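PDB 3EGL: DegV family protein from Corynebacterium glutamicum, which binds long-chain fatty acids such as palmitate and may play a role in lipid transport or fatty acid metabolism. Local coordinates for residues Asp92-Val97 against Leu123-Tyr127; Ala203-Val208 against Leu232-Ser236. One frame throughout, in Å; residues are numbered along the deposited sequence.

Contact 1 (Asp92-Val97 against Leu123-Tyr127); sequences DSVRVV and LQECY
Asp-92 meets Leu-123 through its backbone: Asp-92 O lies 3.2 Å from Leu-123 CD2. Its carboxylate turns to Arg-95. Ser-93 OG bonds to Asp-90 O. Val-94 and Val-96 point to the other side of the strand, where they pack on helix 78-86.

Arg-95 carries most of the contact. Its CG is anti to the backbone N (chi1 171°), and the chain then bends twice. CB rests against the Leu-123 methyls, and Arg-95 CG reaches Tyr-127 CD1 at 3.5 Å. The bends bring NE and NH2 side-on to Asp-92. Arg-95 NE donates to Asp-92 OD1 at 2.8 Å, and Arg-95 NH2 donates to Asp-92 OD2 along a nearly straight bond. This is a salt bridge. The guanidinium meets Gln-124 end-on, in the guanidinium plane. Gln-124 OE1 takes Arg-95 NH2 at 2.9 Å and Arg-95 NH1 at 3.1 Å. Both donors come from the same face of the amide. Arg-95 NH1 sits over one face of the Tyr-127 ring, 3.3 Å from Tyr-127 CG. The two planes are inclined by 57°, so this is a cation-pi contact without parallel stacking.

Val-97 closes the row, with Val-97 CG2 4.0 Å from Tyr-127 CD1. The helix runs almost parallel to the strand (11°). Helix 123-133 lies on one side of strand 94-97 and helix 78-86 on the other, as in the layers of an alpha-beta-alpha sandwich.

Two nitrogens bind Asp-92 and two bind Gln-124, with NH2 shared. These bonds fix the rotation of the guanidinium. Asp-92 probably offsets its charge, and Tyr-127 may add to this through its ring face.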
loop_
_atom_site.group_PDB
_atom_site.type_symbol
_atom_site.label_atom_id
_atom_site.label_comp_id
_atom_site.label_asym_id
_atom_site.label_seq_id
_atom_site.Cartn_x
_atom_site.Cartn_y
_atom_site.Cartn_z
ATOM N N ASP A 92 14.086 2.917 20.120
ATOM C CA ASP A 92 12.753 3.362 19.780
ATOM C C ASP A 92 12.579 4.833 19.361
ATOM O O ASP A 92 11.502 5.398 19.527
ATOM C CB ASP A 92 11.748 2.964 20.877
ATOM C CG ASP A 92 10.304 2.766 20.318
ATOM O OD1 ASP A 92 10.122 2.256 19.145
ATOM O OD2 ASP A 92 9.366 3.141 21.076
ATOM N N SER A 93 13.606 5.450 18.794
ATOM C CA SER A 93 13.424 6.749 18.147
ATOM C C SER A 93 12.673 6.571 16.849
ATOM O O SER A 93 11.913 7.443 16.451
ATOM C CB SER A 93 14.774 7.344 17.785
ATOM O OG SER A 93 15.544 7.587 18.951
ATOM N N VAL A 94 12.947 5.458 16.174
ATOM C CA VAL A 94 12.310 5.119 14.946
ATOM C C VAL A 94 11.544 3.820 15.123
ATOM O O VAL A 94 12.147 2.759 15.415
ATOM C CB VAL A 94 13.321 4.903 13.778
ATOM C CG1 VAL A 94 12.537 4.532 12.474
ATOM C CG2 VAL A 94 14.149 6.132 13.557
ATOM N N ARG A 95 10.230 3.885 14.934
ATOM C CA ARG A 95 9.451 2.692 15.003
ATOM C C ARG A 95 9.040 2.238 13.573
ATOM O O ARG A 95 8.322 2.959 12.870
ATOM C CB ARG A 95 8.251 2.964 15.862
ATOM C CG ARG A 95 7.231 1.853 15.845
ATOM C CD ARG A 95 7.537 0.782 16.851
ATOM N NE ARG A 95 7.676 1.297 18.221
ATOM C CZ ARG A 95 6.783 1.109 19.189
ATOM N NH1 ARG A 95 5.659 0.430 18.931
ATOM N NH2 ARG A 95 7.015 1.589 20.424
ATOM N N VAL A 96 9.512 1.061 13.157
ATOM C CA VAL A 96 9.181 0.489 11.842
ATOM C C VAL A 96 7.941 -0.444 11.941
ATOM O O VAL A 96 7.988 -1.473 12.582
ATOM C CB VAL A 96 10.376 -0.342 11.258
ATOM C CG1 VAL A 96 10.029 -0.864 9.865
ATOM C CG2 VAL A 96 11.616 0.488 11.209
ATOM N N VAL A 97 6.853 -0.079 11.280
ATOM C CA VAL A 97 5.649 -0.888 11.306
ATOM C C VAL A 97 5.920 -2.071 10.376
ATOM O O VAL A 97 6.443 -1.872 9.258
ATOM C CB VAL A 97 4.425 -0.068 10.814
ATOM C CG1 VAL A 97 3.094 -0.910 10.786
ATOM C CG2 VAL A 97 4.247 1.163 11.658
ATOM N N LEU A 123 4.474 8.137 20.088
ATOM C CA LEU A 123 4.907 7.159 19.092
ATOM C C LEU A 123 4.145 5.804 19.250
ATOM O O LEU A 123 3.530 5.325 18.279
ATOM C CB LEU A 123 6.435 6.972 19.114
ATOM C CG LEU A 123 7.082 6.125 18.004
ATOM C CD1 LEU A 123 6.771 6.649 16.584
ATOM C CD2 LEU A 123 8.640 6.057 18.213
ATOM N N GLN A 124 4.176 5.208 20.445
ATOM C CA GLN A 124 3.444 3.955 20.686
ATOM C C GLN A 124 1.971 4.074 20.202
ATOM O O GLN A 124 1.442 3.157 19.566
ATOM C CB GLN A 124 3.478 3.547 22.183
ATOM C CG GLN A 124 2.701 2.268 22.490
ATOM C CD GLN A 124 3.295 1.048 21.762
ATOM O OE1 GLN A 124 4.514 0.872 21.731
ATOM N NE2 GLN A 124 2.438 0.225 21.145
ATOM N N GLU A 125 1.331 5.204 20.494
ATOM C CA GLU A 125 -0.087 5.417 20.145
ATOM C C GLU A 125 -0.314 5.591 18.659
ATOM O O GLU A 125 -1.305 5.063 18.133
ATOM C CB GLU A 125 -0.679 6.596 20.912
ATOM C CG GLU A 125 -0.761 6.342 22.439
ATOM C CD GLU A 125 -1.035 7.621 23.272
ATOM O OE1 GLU A 125 -0.695 8.751 22.867
ATOM O OE2 GLU A 125 -1.592 7.490 24.361
ATOM N N CYS A 126 0.597 6.301 17.975
ATOM C CA CYS A 126 0.493 6.391 16.537
ATOM C C CYS A 126 0.748 5.011 15.960
ATOM O O CYS A 126 0.070 4.597 15.017
ATOM C CB CYS A 126 1.471 7.406 15.962
ATOM S SG CYS A 126 1.142 9.083 16.550
ATOM N N TYR A 127 1.701 4.285 16.557
ATOM C CA TYR A 127 1.988 2.907 16.133
ATOM C C TYR A 127 0.708 2.054 16.205
ATOM O O TYR A 127 0.323 1.401 15.225
ATOM C CB TYR A 127 3.102 2.276 17.004
ATOM C CG TYR A 127 3.299 0.822 16.702
ATOM C CD1 TYR A 127 4.096 0.424 15.615
ATOM C CD2 TYR A 127 2.665 -0.166 17.480
ATOM C CE1 TYR A 127 4.270 -0.947 15.287
ATOM C CE2 TYR A 127 2.815 -1.523 17.185
ATOM C CZ TYR A 127 3.632 -1.910 16.065
ATOM O OH TYR A 127 3.803 -3.253 15.751
#

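Contact 2 (Ala203-Val208 against Leu232-Ser236); sequences ADGEPV and LPEGS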
loop_
_atom_site.group_PDB
_atom_site.type_symbol
_atom_site.label_atom_id
_atom_site.label_comp_id
_atom_site.label_asym_id
_atom_site.label_seq_id
_atom_site.Cartn_x
_atom_site.Cartn_y
_atom_site.Cartn_z
ATOM N N ALA A 203 -17.396 -6.254 3.846
ATOM C CA ALA A 203 -17.995 -5.094 4.493
ATOM C C ALA A 203 -18.937 -5.504 5.638
ATOM O O ALA A 203 -18.968 -4.871 6.696
ATOM C CB ALA A 203 -18.763 -4.297 3.463
ATOM N N ASP A 204 -19.724 -6.554 5.376
ATOM C CA ASP A 204 -20.642 -7.147 6.343
ATOM C C ASP A 204 -21.662 -6.102 6.875
ATOM O O ASP A 204 -21.875 -5.958 8.094
ATOM C CB ASP A 204 -19.836 -7.833 7.466
ATOM C CG ASP A 204 -20.678 -8.767 8.305
ATOM O OD1 ASP A 204 -21.400 -9.620 7.724
ATOM O OD2 ASP A 204 -20.624 -8.647 9.553
ATOM N N GLY A 205 -22.248 -5.346 5.937
ATOM C CA GLY A 205 -23.252 -4.336 6.255
ATOM C C GLY A 205 -22.747 -3.044 6.866
ATOM O O GLY A 205 -23.541 -2.171 7.218
ATOM N N GLU A 206 -21.438 -2.899 6.992
ATOM C CA GLU A 206 -20.867 -1.687 7.574
ATOM C C GLU A 206 -20.154 -0.865 6.510
ATOM O O GLU A 206 -19.550 -1.435 5.626
ATOM C CB GLU A 206 -19.874 -2.050 8.661
ATOM C CG GLU A 206 -20.429 -3.015 9.639
ATOM C CD GLU A 206 -20.899 -2.335 10.880
ATOM O OE1 GLU A 206 -21.909 -1.597 10.830
ATOM O OE2 GLU A 206 -20.233 -2.539 11.914
ATOM N N PRO A 207 -20.240 0.481 6.603
ATOM C CA PRO A 207 -19.530 1.415 5.726
ATOM C C PRO A 207 -18.040 1.119 5.683
ATOM O O PRO A 207 -17.456 0.706 6.664
ATOM C CB PRO A 207 -19.757 2.768 6.402
ATOM C CG PRO A 207 -20.276 2.429 7.801
ATOM C CD PRO A 207 -21.074 1.208 7.579
ATOM N N VAL A 208 -17.452 1.342 4.524
ATOM C CA VAL A 208 -16.097 0.982 4.252
ATOM C C VAL A 208 -15.384 2.240 3.795
ATOM O O VAL A 208 -15.977 3.121 3.188
ATOM C CB VAL A 208 -16.054 -0.015 3.068
ATOM C CG1 VAL A 208 -14.641 -0.586 2.888
ATOM C CG2 VAL A 208 -17.065 -1.146 3.268
ATOM N N LEU A 232 -21.796 -1.221 -1.872
ATOM C CA LEU A 232 -21.269 -1.144 -0.519
ATOM C C LEU A 232 -22.233 -0.418 0.390
ATOM O O LEU A 232 -22.982 0.426 -0.096
ATOM C CB LEU A 232 -19.895 -0.454 -0.529
ATOM C CG LEU A 232 -18.690 -1.393 -0.377
ATOM C CD1 LEU A 232 -18.953 -2.794 -0.919
ATOM C CD2 LEU A 232 -17.461 -0.800 -1.022
ATOM N N PRO A 233 -22.194 -0.699 1.720
ATOM C CA PRO A 233 -23.179 -0.063 2.620
ATOM C C PRO A 233 -23.111 1.456 2.587
ATOM O O PRO A 233 -22.037 2.029 2.391
ATOM C CB PRO A 233 -22.786 -0.585 4.003
ATOM C CG PRO A 233 -22.049 -1.832 3.750
ATOM C CD PRO A 233 -21.296 -1.600 2.472
ATOM N N GLU A 234 -24.261 2.096 2.755
ATOM C CA GLU A 234 -24.379 3.544 2.725
ATOM C C GLU A 234 -23.417 4.186 3.696
ATOM O O GLU A 234 -23.182 3.653 4.776
ATOM C CB GLU A 234 -25.795 3.967 3.103
ATOM C CG GLU A 234 -26.802 3.822 1.993
ATOM C CD GLU A 234 -28.228 3.995 2.504
ATOM O OE1 GLU A 234 -28.475 4.912 3.340
ATOM O OE2 GLU A 234 -29.099 3.207 2.072
ATOM N N GLY A 235 -22.901 5.351 3.309
ATOM C CA GLY A 235 -21.924 6.087 4.105
ATOM C C GLY A 235 -20.482 5.649 3.892
ATOM O O GLY A 235 -19.632 5.977 4.693
ATOM N N SER A 236 -20.209 4.879 2.841
ATOM C CA SER A 236 -18.829 4.480 2.514
ATOM C C SER A 236 -18.125 5.617 1.782
ATOM O O SER A 236 -18.766 6.388 1.095
ATOM C CB SER A 236 -18.836 3.227 1.649
ATOM O OG SER A 236 -19.180 2.089 2.414
#
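The Pro-233 ring lies over one face of the peptide group joining Gly-205 to Glu-206. Pro-233 CG stands 3.4 Å from Gly-205 C, almost directly above it, and Pro-233 CB is over the oxygen of the same group. At its rim the ring meets a carbonyl: Pro-233 CG is 3.1 Å from Glu-206 O. Pro-233 CD touches Ala-203 CB at 3.8 Å. The second flat group is the Pro-233 carbonyl. Ser-236 OG approaches its oxygen in the carbonyl plane.

The peptide under Pro-233 belongs to a type I' beta turn from Ala-203 to Glu-206. Asp-204 and Gly-205 both have positive phi there. Glu-206 N closes the turn on Ala-203 O.

Pro-207 meets Gly-235 and Ser-236, while Val-208 reaches both Ser-236 and Leu-232. Ser-236 OG lies beside its own backbone N (chi1 -73°), which turns it toward both partners. Ser-236 OG accepts from Val-208 N at 2.8 Å, with an N-H...O angle of 162°. Ser-236 OG donates to Pro-233 O at 2.9 Å. Pro-207 CB packs on Gly-235 O at 3.6 Å. Val-208 CG2 reaches Leu-232 CG at 4.0 Å, the side chains crossing at about a right angle.

Both loops lead from a helix into a strand. Strands 209-215 and 237-242 are parallel neighbours, joined through helix 224-231 in a beta-alpha-beta crossover. Val-208 shares a backbone bond with Ser-237. The Ser-236 hydroxyl is both acceptor and donor, tying the residue just before strand 209-215 to the other loop and bracing its own turn. Pro-233 adds contacts with backbone peptide and carbonyl atoms, and an apolar touch at Ala-203 CB.

Contact 1 and contact 2 belong to different sheets of the chain. Contact 1 sits on the outermost strand 94-97 of the five-stranded sheet. Contact 2 sits where strands 209-215 and 237-242 of the six-stranded sheet begin. Their centres are about 30 Å apart and their nearest atoms about 19 Å, so they do not touch. They follow in series along the chain. Both lie away from Thr-42 and Ser-76, which bind hexadecanoate. Neither takes part in that site. Contact 1 pairs a helix with a strand, whereas contact 2 pairs two loops.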